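Local atomic coordinates of 6-phosphogluconate dehydrogenase, NAD-binding (Geobacter metallireducens, PDB entry 3PEF), a protein that binds NADP(H) and reduces succinic semialdehyde to gamma-hydroxybutyrate, as a member of the beta-hydroxyacid dehydrogenase family. Residues A[171-179]-A[237-245]. The protein carries 2 engineered substitutions. Residues are numbered along the deposited sequence; the frame is centred on the assembly and turned at random.
Sequences KLVVNMVMG and MQKDLRLAV. With NAP (NADP nicotinamide-adenine-dinucleotide phosphate), chain I.
Leu172 and Ala244 pair at one end of the contact and Gly179 and Met237 at the other, where helix segments 171-179 and 237-245 cross at -119° with their axes 9.0 Å apart. Near the Leu172 end, both methyls of Leu172 rest on CB of Leu243, while CB of Ala244 lies 3.9 Å from CB of Met176 and also meets its CG and SD. Leu241 CD1 reaches Met176 CA at 3.7 Å, its side chain running roughly perpendicular to that of Met176. CG of Met237 stands anti to the backbone N (chi1 174°), and the bend at chi2 puts SD 3.6 Å from CA of Gly179, which has no side chain in the way; a further bend at chi3 turns CE to Asn175 O. A water donates to Leu172 O and, weakly, to Asp240 O, joining the two backbones. Both helices belong to the all-helical C-terminal domain of the beta-hydroxyacid dehydrogenases, and here they face the nicotinamide end of NADP. Asn175 ND2 gives Asp240 OD2 a short but bent, weak hydrogen bond (2.6 Å), the amide and carboxylate planes 58° apart. The other oxygen, OD1, receives Lys239 NZ nearly along its C-O axis in a salt bridge, and the same NZ donates to the ribose hydroxyl O2D of NADP at 3.0 Å. With an alanine in place of this aspartate, the Lys239 ammonium would probably lose its countercharge and be freer to shift from the ribose, and Asn175 ND2 its carboxylate partner. Lys171, the predicted active-site residue, donates from NZ to Asn175 OD1 from above the carbonyl plane. Lys171 NZ lies 3.9 Å from C5N of the NADP nicotinamide; Val121 O accepts another of its hydrogen bonds.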
# COMPACT_ATOMS: atom_id res chain seq x y z
N LYS A 171 14.45 18.81 -0.10
CA LYS A 171 15.19 17.62 -0.47
C LYS A 171 14.34 16.36 -0.27
O LYS A 171 14.28 15.50 -1.15
CB LYS A 171 16.49 17.52 0.34
CG LYS A 171 17.26 16.22 0.11
CD LYS A 171 17.61 16.04 -1.37
CE LYS A 171 18.50 14.82 -1.53
NZ LYS A 171 18.73 14.48 -2.96
N LEU A 172 13.70 16.25 0.89
CA LEU A 172 12.88 15.07 1.18
C LEU A 172 11.67 14.95 0.24
O LEU A 172 11.34 13.86 -0.22
CB LEU A 172 12.44 15.08 2.64
CG LEU A 172 13.58 14.93 3.66
CD1 LEU A 172 13.03 14.87 5.06
CD2 LEU A 172 14.38 13.65 3.33
N VAL A 173 11.01 16.06 -0.06
CA VAL A 173 9.86 16.01 -0.96
C VAL A 173 10.28 15.50 -2.32
O VAL A 173 9.67 14.59 -2.90
CB VAL A 173 9.24 17.40 -1.12
CG1 VAL A 173 8.43 17.46 -2.39
CG2 VAL A 173 8.40 17.74 0.11
N VAL A 174 11.32 16.12 -2.85
CA VAL A 174 11.79 15.79 -4.19
C VAL A 174 12.30 14.35 -4.29
O VAL A 174 12.04 13.65 -5.28
CB VAL A 174 12.86 16.81 -4.63
CG1 VAL A 174 13.65 16.31 -5.81
CG2 VAL A 174 12.19 18.17 -4.92
N ASN A 175 13.03 13.90 -3.27
CA ASN A 175 13.50 12.51 -3.29
C ASN A 175 12.40 11.47 -3.12
O ASN A 175 12.51 10.34 -3.60
CB ASN A 175 14.59 12.27 -2.26
CG ASN A 175 15.95 12.34 -2.88
OD1 ASN A 175 16.19 13.17 -3.76
ND2 ASN A 175 16.85 11.44 -2.48
N MET A 176 11.35 11.87 -2.42
CA MET A 176 10.22 10.99 -2.22
C MET A 176 9.56 10.66 -3.56
O MET A 176 9.26 9.50 -3.84
CB MET A 176 9.18 11.62 -1.30
CG MET A 176 8.09 10.64 -0.91
SD MET A 176 6.78 11.47 0.01
CE MET A 176 5.96 12.36 -1.33
N VAL A 177 9.35 11.69 -4.38
CA VAL A 177 8.80 11.52 -5.72
C VAL A 177 9.71 10.64 -6.58
O VAL A 177 9.25 9.75 -7.29
CB VAL A 177 8.63 12.88 -6.42
CG1 VAL A 177 8.23 12.68 -7.87
CG2 VAL A 177 7.57 13.71 -5.69
N MET A 178 11.00 10.89 -6.50
CA MET A 178 11.98 10.11 -7.25
C MET A 178 11.98 8.62 -6.84
O MET A 178 12.12 7.74 -7.68
CB MET A 178 13.38 10.69 -7.08
CG MET A 178 14.44 10.01 -7.97
SD MET A 178 16.13 10.52 -7.58
CE MET A 178 16.31 9.84 -5.92
N GLY A 179 11.82 8.36 -5.54
CA GLY A 179 11.77 6.99 -5.05
C GLY A 179 10.53 6.26 -5.53
O GLY A 179 10.61 5.12 -5.99
N MET A 237 18.50 5.71 -0.48
CA MET A 237 17.16 5.97 -1.05
C MET A 237 16.12 5.60 0.01
O MET A 237 15.17 6.34 0.27
CB MET A 237 16.92 5.15 -2.32
CG MET A 237 15.50 5.26 -2.89
SD MET A 237 15.13 6.87 -3.66
CE MET A 237 14.46 7.80 -2.32
N GLN A 238 16.31 4.44 0.62
CA GLN A 238 15.33 3.95 1.59
C GLN A 238 15.29 4.86 2.82
O GLN A 238 14.22 5.10 3.38
CB GLN A 238 15.64 2.50 2.00
CG GLN A 238 14.51 1.79 2.75
CD GLN A 238 14.61 1.95 4.26
OE1 GLN A 238 15.61 1.59 4.86
NE2 GLN A 238 13.58 2.49 4.87
N LYS A 239 16.45 5.33 3.26
CA LYS A 239 16.55 6.25 4.38
C LYS A 239 15.78 7.54 4.06
O LYS A 239 15.09 8.10 4.91
CB LYS A 239 18.02 6.56 4.70
CG LYS A 239 18.24 7.70 5.71
CD LYS A 239 18.47 9.06 5.03
CE LYS A 239 19.74 9.05 4.20
NZ LYS A 239 20.06 10.36 3.57
N ASP A 240 15.89 8.01 2.82
CA ASP A 240 15.19 9.23 2.41
C ASP A 240 13.68 9.03 2.45
O ASP A 240 12.95 9.90 2.91
CB ASP A 240 15.63 9.69 1.01
CG ASP A 240 17.03 10.32 1.00
OD1 ASP A 240 17.67 10.48 2.07
OD2 ASP A 240 17.50 10.66 -0.11
N LEU A 241 13.21 7.87 1.99
CA LEU A 241 11.79 7.55 2.03
C LEU A 241 11.32 7.45 3.49
O LEU A 241 10.25 7.95 3.85
CB LEU A 241 11.54 6.25 1.27
CG LEU A 241 10.98 6.24 -0.16
CD1 LEU A 241 10.90 7.63 -0.82
CD2 LEU A 241 11.73 5.25 -1.04
N ARG A 242 12.12 6.81 4.32
CA ARG A 242 11.85 6.77 5.76
C ARG A 242 11.62 8.18 6.29
O ARG A 242 10.63 8.45 6.96
CB ARG A 242 13.06 6.15 6.46
CG ARG A 242 13.02 6.07 7.98
CD ARG A 242 14.09 5.03 8.40
NE ARG A 242 15.40 5.63 8.39
CZ ARG A 242 16.55 5.04 8.07
NH1 ARG A 242 17.64 5.78 8.13
NH2 ARG A 242 16.65 3.77 7.69
N LEU A 243 12.53 9.08 5.96
CA LEU A 243 12.45 10.44 6.48
C LEU A 243 11.27 11.24 5.93
O LEU A 243 10.71 12.09 6.63
CB LEU A 243 13.75 11.19 6.22
CG LEU A 243 14.99 10.62 6.92
CD1 LEU A 243 16.18 11.46 6.48
CD2 LEU A 243 14.84 10.63 8.46
N ALA A 244 10.92 10.99 4.66
CA ALA A 244 9.78 11.68 4.04
C ALA A 244 8.44 11.25 4.66
O ALA A 244 7.56 12.07 4.95
CB ALA A 244 9.76 11.42 2.51
N VAL A 245 8.30 9.95 4.87
CA VAL A 245 7.13 9.44 5.58
C VAL A 245 7.04 10.02 7.01
O VAL A 245 5.96 10.38 7.47
CB VAL A 245 7.11 7.89 5.59
CG1 VAL A 245 5.95 7.36 6.44
CG2 VAL A 245 6.98 7.39 4.18
PA NAP I . 28.20 7.13 1.02
O1A NAP I . 27.71 5.88 1.66
O2A NAP I . 29.13 6.93 -0.10
O5B NAP I . 28.89 8.07 2.12
C5B NAP I . 28.38 8.15 3.42
C4B NAP I . 29.35 8.99 4.22
O4B NAP I . 28.85 9.13 5.53
C3B NAP I . 30.71 8.31 4.34
O3B NAP I . 31.66 9.34 4.33
C2B NAP I . 30.65 7.70 5.73
O2B NAP I . 31.89 7.50 6.35
C1B NAP I . 29.86 8.78 6.44
N9A NAP I . 29.31 8.28 7.72
C8A NAP I . 28.30 7.36 7.87
N7A NAP I . 28.11 7.16 9.19
C5A NAP I . 28.99 7.93 9.88
C6A NAP I . 29.19 8.11 11.23
N6A NAP I . 28.46 7.44 12.11
N1A NAP I . 30.18 8.96 11.65
C2A NAP I . 30.94 9.65 10.73
N3A NAP I . 30.72 9.48 9.38
C4A NAP I . 29.75 8.63 8.96
O3 NAP I . 26.91 7.91 0.52
PN NAP I . 26.77 9.25 -0.31
O1N NAP I . 25.94 9.01 -1.50
O2N NAP I . 28.08 9.91 -0.48
O5D NAP I . 25.89 9.98 0.82
C5D NAP I . 26.21 11.22 1.41
C4D NAP I . 24.90 11.99 1.54
O4D NAP I . 24.47 12.51 0.31
C3D NAP I . 23.76 11.10 1.99
O3D NAP I . 22.99 11.89 2.87
C2D NAP I . 22.99 10.79 0.72
O2D NAP I . 21.64 10.54 1.00
C1D NAP I . 23.15 12.11 -0.00
N1N NAP I . 23.01 12.12 -1.48
C2N NAP I . 23.47 11.08 -2.23
C3N NAP I . 23.38 11.13 -3.62
C7N NAP I . 23.93 10.01 -4.45
O7N NAP I . 23.43 9.87 -5.73
N7N NAP I . 24.86 9.15 -3.99
C4N NAP I . 22.82 12.24 -4.25
C5N NAP I . 22.38 13.31 -3.47
C6N NAP I . 22.49 13.25 -2.08
P2B NAP I . 32.79 6.18 6.04
O1X NAP I . 33.74 6.05 7.23
O2X NAP I . 31.89 5.00 5.93
O3X NAP I . 33.54 6.37 4.75
O HOH W 1 12.70 11.35 0.27